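Local coordinates for oligopeptide-binding protein oppA (Lactococcus lactis, PDB 3DRF) that captures oligopeptides in a large closing cavity and hands them to the OppABCDF ABC transporter for uptake into the cell, at residues 299-304 with 470-475; 70-75 with 85-90; 411-416 with 440-445; 329-334 with 389-394. All blocks are in the same frame, centred on the assembly; numbering follows the deposited sequence. Where two conformers were deposited one is given.

Interaction 1 of 4, residues 299-304 with 470-475; sequences AMYISL and DGSWSL
Two neighbouring antiparallel strands of the mixed beta-sheet that borders the bound peptide meet here, with Ile302 and Trp473 as a hydrogen-bonded pair. Trp473 N donates a hydrogen bond to Ile302 O at 2.9 Å, and Ile302 N donates one back to Trp473 O; Leu304 and Gly471 repeat the exchange. Beyond the last bridge, Leu475 N still reaches Met300 O at 2.9 Å, from 41° above the carbonyl plane, while a water donates to both Met300 O and Leu475 O. On the face carrying Tyr301, Ser303 and Ser472, the phenol extends along the strand and brings Tyr301 OH to 3.1 Å from Ser472 OG in the modelled conformer of Ser472. Each hydroxyl is hydrogen-bonded to the backbone of the bound peptide. Trp473 and Ser474 pair with that peptide as an antiparallel ladder, so the ligand continues the sheet of this Venus flytrap receptor. The other face is mainly apolar. Leu304 CD2 comes to the indole edge near its plane, 3.7 Å from Trp473 CD1. With CG of Leu475 anti to its own carbonyl carbon (chi1 -67°), both of its methyls meet Ile302 CG2, Leu475 CD2 at 3.8 Å. Trp473 NE1 is engaged by Tyr306 OH.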
# COMPACT_ATOMS: atom_id res chain seq x y z
N ALA A 299 0.74 7.86 -10.76
CA ALA A 299 0.63 6.73 -9.82
C ALA A 299 0.43 7.31 -8.38
O ALA A 299 1.09 8.21 -7.96
CB ALA A 299 1.81 5.82 -9.91
N MET A 300 -0.48 6.71 -7.68
CA MET A 300 -0.61 7.08 -6.28
C MET A 300 0.38 6.14 -5.55
O MET A 300 0.03 5.05 -5.18
CB MET A 300 -2.03 6.86 -5.82
CG MET A 300 -2.42 7.87 -4.77
SD MET A 300 -4.17 8.24 -5.00
CE MET A 300 -4.66 6.61 -4.93
N TYR A 301 1.65 6.55 -5.58
CA TYR A 301 2.80 5.63 -5.33
C TYR A 301 3.97 6.36 -4.72
O TYR A 301 4.25 7.48 -5.04
CB TYR A 301 3.24 5.03 -6.69
CG TYR A 301 4.50 4.13 -6.71
CD1 TYR A 301 4.39 2.77 -6.63
CD2 TYR A 301 5.76 4.68 -6.84
CE1 TYR A 301 5.55 1.97 -6.72
CE2 TYR A 301 6.87 3.91 -6.90
CZ TYR A 301 6.75 2.56 -6.84
OH TYR A 301 7.86 1.77 -6.92
N ILE A 302 4.69 5.61 -3.88
CA ILE A 302 6.02 6.02 -3.42
C ILE A 302 6.83 4.77 -3.24
O ILE A 302 6.37 3.74 -2.75
CB ILE A 302 5.95 6.83 -2.07
CG1 ILE A 302 7.31 7.38 -1.60
CG2 ILE A 302 5.35 6.02 -0.88
CD1 ILE A 302 7.87 8.39 -2.51
N SER A 303 8.08 4.86 -3.66
CA SER A 303 9.13 3.92 -3.22
C SER A 303 10.12 4.63 -2.28
O SER A 303 10.33 5.77 -2.40
CB SER A 303 9.85 3.20 -4.36
OG SER A 303 10.54 4.16 -5.18
N LEU A 304 10.70 3.85 -1.39
CA LEU A 304 11.54 4.38 -0.32
C LEU A 304 12.45 3.31 0.22
O LEU A 304 12.18 2.17 0.17
CB LEU A 304 10.69 5.03 0.81
CG LEU A 304 9.93 4.03 1.69
CD1 LEU A 304 9.38 4.84 2.87
CD2 LEU A 304 8.76 3.31 0.92
N ASP A 470 14.23 -1.97 0.55
CA ASP A 470 13.42 -1.09 -0.32
C ASP A 470 11.98 -1.53 -0.22
O ASP A 470 11.70 -2.69 -0.30
CB ASP A 470 13.86 -1.25 -1.79
CG ASP A 470 15.33 -0.88 -2.00
OD1 ASP A 470 15.70 0.20 -1.53
OD2 ASP A 470 16.03 -1.63 -2.62
N GLY A 471 11.10 -0.56 0.01
CA GLY A 471 9.67 -0.81 -0.03
C GLY A 471 9.03 0.04 -1.13
O GLY A 471 9.58 0.98 -1.63
N SER A 472 7.85 -0.36 -1.54
CA SER A 472 7.05 0.41 -2.49
C SER A 472 5.60 0.31 -2.03
O SER A 472 5.19 -0.73 -1.51
CB SER A 472 7.17 -0.15 -3.91
OG SER A 472 8.49 0.01 -4.43
N TRP A 473 4.84 1.39 -2.22
CA TRP A 473 3.45 1.43 -1.80
C TRP A 473 2.56 1.95 -2.90
O TRP A 473 2.86 2.97 -3.52
CB TRP A 473 3.27 2.36 -0.60
CG TRP A 473 3.98 1.92 0.63
CD1 TRP A 473 5.21 2.32 1.07
CD2 TRP A 473 3.50 0.97 1.59
NE1 TRP A 473 5.52 1.68 2.25
CE2 TRP A 473 4.49 0.85 2.59
CE3 TRP A 473 2.33 0.22 1.70
CZ2 TRP A 473 4.33 0.00 3.69
CZ3 TRP A 473 2.18 -0.62 2.80
CH2 TRP A 473 3.18 -0.73 3.76
N SER A 474 1.46 1.24 -3.13
CA SER A 474 0.29 1.81 -3.78
C SER A 474 -0.50 2.48 -2.66
O SER A 474 -1.19 1.82 -1.89
CB SER A 474 -0.52 0.73 -4.47
OG SER A 474 0.13 0.27 -5.64
N LEU A 475 -0.37 3.79 -2.59
CA LEU A 475 -0.85 4.58 -1.48
C LEU A 475 -2.38 4.71 -1.45
O LEU A 475 -3.03 4.71 -2.45
CB LEU A 475 -0.23 5.99 -1.53
CG LEU A 475 1.27 6.09 -1.29
CD1 LEU A 475 1.77 7.48 -1.68
CD2 LEU A 475 1.65 5.76 0.14
O HOH W 1 -2.40 3.72 -5.18

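Interaction 2 of 4, residues 70-75 with 85-90; sequences DGLFFT and GAADVA
The backbones of 70-75 and 85-90 are linked by a hydrogen bond from Ala87 N to Leu72 O at 3.0 Å, bent to 141° at the hydrogen. A water bridges further along: it accepts from Phe74 N and Gly85 N and donates to Ala87 O, tying three backbone groups together. Gly85 CA sits over the face of the Phe74 ring, 3.5 Å from its centroid and only 9° off the normal, a close CH-pi contact. The contact places the segment that leads into strand 87-92, an outermost strand of a four-stranded antiparallel sheet, beside the short hairpin formed by strands 74-75 and 81-82. Phe73 starts away from the strand, but its ring swings back and is held on both faces: Leu72 CB lies over the centre of one, and Val89 CG1 over the opposite one, offset toward the rim and 4.2 Å from the Phe73 centroid. The ring edge is turned to Ala87 O, 3.4 Å from Phe73 CD1. Leu72 CB meets Ala87 CB at 3.9 Å, while Leu72 CD2 leans on the methyl of Ala86. Ile100 and Leu102 of strand 97-102 add to this apolar cluster.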
# COMPACT_ATOMS: atom_id res chain seq x y z
N ASP A 70 -14.60 -5.63 -1.75
CA ASP A 70 -15.92 -5.19 -1.29
C ASP A 70 -15.96 -3.76 -0.71
O ASP A 70 -16.51 -3.46 0.30
CB ASP A 70 -16.56 -6.27 -0.38
CG ASP A 70 -16.72 -7.59 -1.13
OD1 ASP A 70 -17.14 -7.50 -2.29
OD2 ASP A 70 -16.43 -8.60 -0.57
N GLY A 71 -15.33 -2.91 -1.49
CA GLY A 71 -15.41 -1.47 -1.28
C GLY A 71 -16.82 -0.95 -1.43
O GLY A 71 -17.59 -1.44 -2.26
N LEU A 72 -17.18 0.03 -0.60
CA LEU A 72 -18.56 0.52 -0.50
C LEU A 72 -18.89 1.84 -1.22
O LEU A 72 -19.99 2.02 -1.60
CB LEU A 72 -18.93 0.72 0.99
CG LEU A 72 -19.10 -0.56 1.80
CD1 LEU A 72 -19.33 -0.18 3.23
CD2 LEU A 72 -20.31 -1.43 1.23
N PHE A 73 -17.91 2.73 -1.30
CA PHE A 73 -18.23 4.14 -1.65
C PHE A 73 -17.72 4.55 -3.03
O PHE A 73 -16.65 4.20 -3.44
CB PHE A 73 -17.63 5.08 -0.60
CG PHE A 73 -18.03 4.74 0.82
CD1 PHE A 73 -19.36 4.79 1.19
CD2 PHE A 73 -17.08 4.38 1.76
CE1 PHE A 73 -19.77 4.45 2.50
CE2 PHE A 73 -17.47 4.04 3.09
CZ PHE A 73 -18.83 4.06 3.45
N PHE A 74 -18.49 5.37 -3.70
CA PHE A 74 -18.05 6.02 -4.92
C PHE A 74 -17.40 7.34 -4.55
O PHE A 74 -17.65 7.87 -3.50
CB PHE A 74 -19.26 6.28 -5.86
CG PHE A 74 -19.74 5.06 -6.68
CD1 PHE A 74 -19.17 3.84 -6.53
CD2 PHE A 74 -20.77 5.21 -7.60
CE1 PHE A 74 -19.61 2.75 -7.30
CE2 PHE A 74 -21.21 4.10 -8.36
CZ PHE A 74 -20.64 2.91 -8.17
N THR A 75 -16.57 7.81 -5.46
CA THR A 75 -15.90 9.12 -5.33
C THR A 75 -15.89 9.85 -6.65
O THR A 75 -16.15 9.28 -7.66
CB THR A 75 -14.41 9.03 -4.85
OG1 THR A 75 -13.59 8.53 -5.92
CG2 THR A 75 -14.24 8.12 -3.59
N GLY A 85 -22.88 4.83 -4.62
CA GLY A 85 -22.21 3.53 -4.67
C GLY A 85 -22.99 2.46 -3.92
O GLY A 85 -24.12 2.65 -3.66
N ALA A 86 -22.28 1.41 -3.50
CA ALA A 86 -22.91 0.36 -2.69
C ALA A 86 -23.48 0.87 -1.39
O ALA A 86 -24.46 0.34 -0.91
CB ALA A 86 -21.93 -0.80 -2.45
N ALA A 87 -22.87 1.96 -0.89
CA ALA A 87 -23.32 2.63 0.32
C ALA A 87 -23.01 4.14 0.19
O ALA A 87 -22.23 4.52 -0.65
CB ALA A 87 -22.60 2.05 1.59
N ASP A 88 -23.67 4.90 1.04
CA ASP A 88 -23.36 6.35 1.22
C ASP A 88 -22.85 6.56 2.66
O ASP A 88 -23.18 5.84 3.56
CB ASP A 88 -24.64 7.20 1.03
CG ASP A 88 -25.20 7.17 -0.42
OD1 ASP A 88 -24.54 6.73 -1.30
OD2 ASP A 88 -26.30 7.69 -0.52
N VAL A 89 -22.05 7.61 2.83
CA VAL A 89 -21.57 8.02 4.14
C VAL A 89 -21.92 9.50 4.35
O VAL A 89 -21.77 10.31 3.47
CB VAL A 89 -20.09 7.68 4.33
CG1 VAL A 89 -19.22 8.41 3.28
CG2 VAL A 89 -19.64 8.05 5.75
N ALA A 90 -22.41 9.81 5.52
CA ALA A 90 -22.71 11.19 5.97
C ALA A 90 -21.91 11.53 7.22
O ALA A 90 -21.98 10.83 8.19
CB ALA A 90 -24.17 11.33 6.27
O HOH W 2 -21.22 6.12 -2.66

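Interaction 3 of 4, residues 411-416 with 440-445; sequences LVYAAR and VSLYNG
Tyr413 and Val440 meet through branches that both extend opposite their own backbone nitrogens, CG of Tyr413 at chi1 179° and CG1 of Val440 at chi1 177°. The result is a close contact at the root of the tyrosine, Val440 CG1 standing 3.4 Å from Tyr413 CB, with the phenol continuing beyond it. Leu442 runs alongside Tyr413 in the same direction, and its CD2 touches both the tyrosine and Ala415, 3.8 Å from Ala415 CB and 4.1 Å from Tyr413 CD2. That same Ala415 methyl lies over the centre of one face of the Tyr413 ring, so the chain folds back on the aromatic group just after the strand. The turn responsible is an inverse gamma turn centred on Ala414, closed by a weak bond from Ala415 N to Tyr413 O.

On the opposite face of the sheet, Val412 CG1 packs against the start of Tyr443, 4.0 Å from Tyr443 CD1. The backbones are laced by three bonds: Ser441 N to Leu411 O, Tyr413 N to Ser441 O at 2.8 Å and almost straight, and Tyr443 N to Tyr413 O, where the donor stands 52° above the carbonyl plane as the second strand ends. A water donates to Leu411 O and lies 3.1 Å from Ser441 OG. The two phenol groups have acidic partners, Asp470 for Tyr413 and Asp465 for Tyr443. Helix 422-435 covers the face bearing Tyr413, Val440 and Leu442, with Trp433 edge-to-face against Tyr413. Together strand 407-414, this helix and strand 439-442 form a beta-alpha-beta unit, its two strands parallel and adjacent.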
# COMPACT_ATOMS: atom_id res chain seq x y z
N LEU A 411 26.85 -3.62 6.50
CA LEU A 411 25.37 -3.72 6.58
C LEU A 411 24.84 -4.73 5.57
O LEU A 411 25.38 -4.95 4.54
CB LEU A 411 24.71 -2.34 6.31
CG LEU A 411 25.22 -1.22 7.25
CD1 LEU A 411 24.76 0.17 6.76
CD2 LEU A 411 24.71 -1.43 8.64
N VAL A 412 23.69 -5.28 5.93
CA VAL A 412 22.97 -6.21 5.07
C VAL A 412 21.82 -5.50 4.37
O VAL A 412 20.98 -4.92 5.00
CB VAL A 412 22.41 -7.40 5.92
CG1 VAL A 412 21.48 -8.26 5.06
CG2 VAL A 412 23.56 -8.24 6.55
N TYR A 413 21.79 -5.65 3.06
CA TYR A 413 20.77 -5.03 2.20
C TYR A 413 19.83 -6.11 1.68
O TYR A 413 20.19 -6.91 0.85
CB TYR A 413 21.48 -4.41 1.02
CG TYR A 413 20.63 -3.68 -0.08
CD1 TYR A 413 19.33 -3.20 0.14
CD2 TYR A 413 21.19 -3.45 -1.34
CE1 TYR A 413 18.64 -2.54 -0.88
CE2 TYR A 413 20.54 -2.80 -2.31
CZ TYR A 413 19.25 -2.35 -2.07
OH TYR A 413 18.54 -1.68 -3.02
N ALA A 414 18.62 -6.10 2.21
CA ALA A 414 17.55 -7.03 1.75
C ALA A 414 16.87 -6.48 0.45
O ALA A 414 15.75 -6.04 0.47
CB ALA A 414 16.50 -7.26 2.87
N ALA A 415 17.61 -6.44 -0.63
CA ALA A 415 17.10 -6.03 -1.92
C ALA A 415 16.14 -7.11 -2.44
O ALA A 415 16.29 -8.29 -2.19
CB ALA A 415 18.26 -5.79 -2.90
N ARG A 416 15.15 -6.63 -3.16
CA ARG A 416 14.06 -7.46 -3.68
C ARG A 416 14.23 -7.86 -5.15
O ARG A 416 14.83 -7.18 -5.92
CB ARG A 416 12.73 -6.71 -3.51
CG ARG A 416 12.46 -6.24 -2.06
CD ARG A 416 11.01 -5.80 -1.87
NE ARG A 416 10.70 -4.68 -2.70
CZ ARG A 416 9.53 -4.10 -2.72
NH1 ARG A 416 8.56 -4.56 -1.99
NH2 ARG A 416 9.31 -3.13 -3.54
N VAL A 440 28.32 -3.16 2.02
CA VAL A 440 26.92 -3.61 1.96
C VAL A 440 26.86 -4.93 1.17
O VAL A 440 27.41 -5.03 0.12
CB VAL A 440 26.04 -2.51 1.30
CG1 VAL A 440 24.58 -3.00 1.16
CG2 VAL A 440 26.07 -1.25 2.09
N SER A 441 26.18 -5.91 1.72
CA SER A 441 26.02 -7.19 1.05
C SER A 441 24.56 -7.62 1.05
O SER A 441 23.81 -7.33 1.98
CB SER A 441 26.91 -8.26 1.68
OG SER A 441 26.56 -8.48 3.02
N LEU A 442 24.17 -8.33 -0.02
CA LEU A 442 22.80 -8.80 -0.19
C LEU A 442 22.42 -9.81 0.90
O LEU A 442 23.23 -10.65 1.28
CB LEU A 442 22.61 -9.43 -1.57
CG LEU A 442 22.73 -8.48 -2.77
CD1 LEU A 442 22.54 -9.23 -4.07
CD2 LEU A 442 21.73 -7.34 -2.65
N TYR A 443 21.17 -9.79 1.32
CA TYR A 443 20.63 -10.79 2.24
C TYR A 443 20.72 -12.19 1.60
O TYR A 443 20.20 -12.44 0.57
CB TYR A 443 19.16 -10.46 2.55
CG TYR A 443 18.55 -11.32 3.64
CD1 TYR A 443 18.42 -10.81 4.93
CD2 TYR A 443 18.10 -12.61 3.38
CE1 TYR A 443 17.87 -11.56 5.94
CE2 TYR A 443 17.56 -13.36 4.38
CZ TYR A 443 17.44 -12.83 5.65
OH TYR A 443 16.90 -13.64 6.62
N ASN A 444 21.49 -13.03 2.27
CA ASN A 444 21.77 -14.41 1.79
C ASN A 444 22.38 -14.45 0.38
O ASN A 444 22.26 -15.42 -0.32
CB ASN A 444 20.53 -15.32 1.90
CG ASN A 444 20.23 -15.67 3.38
OD1 ASN A 444 20.94 -15.34 4.27
ND2 ASN A 444 19.15 -16.39 3.59
N GLY A 445 23.04 -13.37 0.00
CA GLY A 445 23.79 -13.30 -1.26
C GLY A 445 22.93 -13.26 -2.50
O GLY A 445 23.40 -13.53 -3.55
O HOH W 3 28.09 -6.30 4.55

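Interaction 4 of 4, residues 329-334 with 389-394; sequences DQNVRQ and DEDGWK
Asp329 OD2 accepts the indole N-H of Trp393, with 2.9 Å between Asp329 OD2 and Trp393 NE1. The acceptor lies 9° from the ring plane, while the indole meets the anti side of the carboxylate. Val332 CG2 presses on the same part of the indole, 3.4 Å from Trp393 NE1, and crosses it at about a right angle. Next to the tryptophan, Asp391 OD2 comes within 3.3 Å of Asp329 OD2, the two carboxylates turned nearly perpendicular to each other. Asp391 reaches over because its CG is anti to the backbone nitrogen (chi1 -162°); its CB meanwhile rests 3.7 Å from Asn331 CB.

Waters fill in the second layer. One donates to Asp329 OD1 and Asp391 OD1, 2.7 Å from Asp391 OD1. A second takes the N-H of Asn331, in the first turn of helix 330-339, and donates weakly to Asp391 OD1. A third joins Asn331 ND2 to Glu390 OE1, at 2.7 Å from the latter; Asn331 ND2 also donates to Leu387 O inside helix 381-390. The position of Asp391 and Trp393 is set by the end of that helix, a Schellman motif with Gly392 at positive phi as its C-prime residue, in which Gly392 N bonds Asp389 O and Trp393 N bonds Leu388 O.

Two acidic oxygens so close would be expected to repel, but Lys404 NZ forms salt bridges with both Asp329 OD2 and Asp391 OD2. With Lys404 bonded to both and the indole N-H on one, both aspartates can plausibly remain ionised, and the charged cluster joins the start of one helix to the end of the other.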
# COMPACT_ATOMS: atom_id res chain seq x y z
N ASP A 329 23.11 6.06 14.13
CA ASP A 329 23.82 7.36 13.90
C ASP A 329 23.12 8.09 12.74
O ASP A 329 23.17 7.64 11.62
CB ASP A 329 25.32 7.14 13.55
CG ASP A 329 26.20 6.68 14.76
OD1 ASP A 329 25.90 7.06 15.87
OD2 ASP A 329 27.23 6.06 14.54
N GLN A 330 22.48 9.21 13.06
CA GLN A 330 21.86 10.05 12.05
C GLN A 330 22.76 10.37 10.84
O GLN A 330 22.34 10.34 9.76
CB GLN A 330 21.34 11.34 12.69
CG GLN A 330 20.49 12.19 11.80
CD GLN A 330 19.77 13.26 12.62
OE1 GLN A 330 20.20 13.57 13.72
NE2 GLN A 330 18.83 13.85 12.08
N ASN A 331 24.02 10.68 11.07
CA ASN A 331 24.96 10.95 9.95
C ASN A 331 25.11 9.78 9.00
O ASN A 331 25.27 9.96 7.86
CB ASN A 331 26.34 11.35 10.51
CG ASN A 331 26.39 12.81 10.95
OD1 ASN A 331 25.44 13.32 11.40
ND2 ASN A 331 27.53 13.45 10.79
N VAL A 332 25.12 8.56 9.57
CA VAL A 332 25.18 7.34 8.73
C VAL A 332 23.95 7.18 7.81
O VAL A 332 24.05 6.93 6.69
CB VAL A 332 25.39 6.10 9.62
CG1 VAL A 332 25.42 4.80 8.78
CG2 VAL A 332 26.77 6.23 10.37
N ARG A 333 22.79 7.35 8.41
CA ARG A 333 21.50 7.27 7.65
C ARG A 333 21.47 8.27 6.50
O ARG A 333 21.13 7.96 5.43
CB ARG A 333 20.27 7.54 8.59
CG ARG A 333 20.15 6.41 9.68
CD ARG A 333 18.79 6.43 10.43
NE ARG A 333 18.46 7.76 11.01
CZ ARG A 333 18.77 8.14 12.24
NH1 ARG A 333 19.46 7.35 13.05
NH2 ARG A 333 18.41 9.34 12.70
N GLN A 334 21.88 9.50 6.80
CA GLN A 334 21.90 10.56 5.80
C GLN A 334 22.94 10.27 4.70
O GLN A 334 22.65 10.39 3.54
CB GLN A 334 22.22 11.92 6.47
CG GLN A 334 21.05 12.46 7.39
CD GLN A 334 21.43 13.75 8.07
OE1 GLN A 334 22.55 14.14 8.01
NE2 GLN A 334 20.47 14.41 8.65
N ASP A 389 33.02 11.20 8.10
CA ASP A 389 34.28 11.68 8.72
C ASP A 389 33.94 12.44 10.02
O ASP A 389 34.50 12.18 11.02
CB ASP A 389 35.02 12.67 7.79
CG ASP A 389 35.86 12.00 6.77
OD1 ASP A 389 36.08 10.80 6.84
OD2 ASP A 389 36.24 12.68 5.86
N GLU A 390 32.98 13.36 9.93
CA GLU A 390 32.54 14.19 11.09
C GLU A 390 31.98 13.37 12.24
O GLU A 390 32.08 13.74 13.36
CB GLU A 390 31.52 15.26 10.65
CG GLU A 390 32.09 16.37 9.79
CD GLU A 390 31.07 17.31 9.25
OE1 GLU A 390 29.87 17.03 9.24
OE2 GLU A 390 31.50 18.33 8.79
N ASP A 391 31.39 12.21 11.94
CA ASP A 391 30.79 11.34 12.94
C ASP A 391 31.73 10.26 13.47
O ASP A 391 31.35 9.44 14.18
CB ASP A 391 29.48 10.69 12.36
CG ASP A 391 28.57 10.15 13.42
OD1 ASP A 391 28.31 10.79 14.38
OD2 ASP A 391 28.22 9.00 13.32
N GLY A 392 32.99 10.32 13.12
CA GLY A 392 33.96 9.38 13.68
C GLY A 392 34.06 8.03 13.00
O GLY A 392 34.58 7.14 13.55
N TRP A 393 33.47 7.90 11.82
CA TRP A 393 33.57 6.66 11.05
C TRP A 393 34.79 6.83 10.10
O TRP A 393 34.63 7.23 9.01
CB TRP A 393 32.24 6.41 10.30
CG TRP A 393 31.13 5.89 11.18
CD1 TRP A 393 30.11 6.60 11.74
CD2 TRP A 393 31.00 4.55 11.65
NE1 TRP A 393 29.35 5.78 12.52
CE2 TRP A 393 29.85 4.51 12.49
CE3 TRP A 393 31.74 3.38 11.46
CZ2 TRP A 393 29.43 3.37 13.11
CZ3 TRP A 393 31.32 2.23 12.08
CH2 TRP A 393 30.14 2.25 12.91
N LYS A 394 35.97 6.52 10.63
CA LYS A 394 37.23 6.79 9.93
C LYS A 394 37.55 5.70 8.94
O LYS A 394 37.43 4.57 9.22
CB LYS A 394 38.33 6.85 10.99
CG LYS A 394 39.72 7.16 10.41
CD LYS A 394 40.76 7.36 11.59
CE LYS A 394 42.21 7.22 11.07
NZ LYS A 394 42.58 8.27 10.11
O HOH W 4 27.26 9.69 16.61
O HOH W 5 25.22 10.76 13.76
O HOH W 6 28.06 16.32 11.08

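How the interactions relate
Interactions 1 and 3 belong to one mixed sheet, in which strand 468-474 lies between strands 292-307 and 407-414. They meet directly: Asp470 OD2 of interaction 1 is 2.5 Å from Tyr413 OH of interaction 3, a probable hydrogen bond. Interaction 1 touches the bound peptide most extensively; interaction 3 reaches it through Arg416, which packs on the peptide backbone and bonds it weakly. Interaction 4 sits farther out, its nearest atoms about 5 Å from interaction 3 and about 11 Å from interaction 1. Interaction 2 lies across the chain's centre from interactions 3 and 4, its centre about 25 Å from that of interaction 1 and about 50 Å from that of interaction 4.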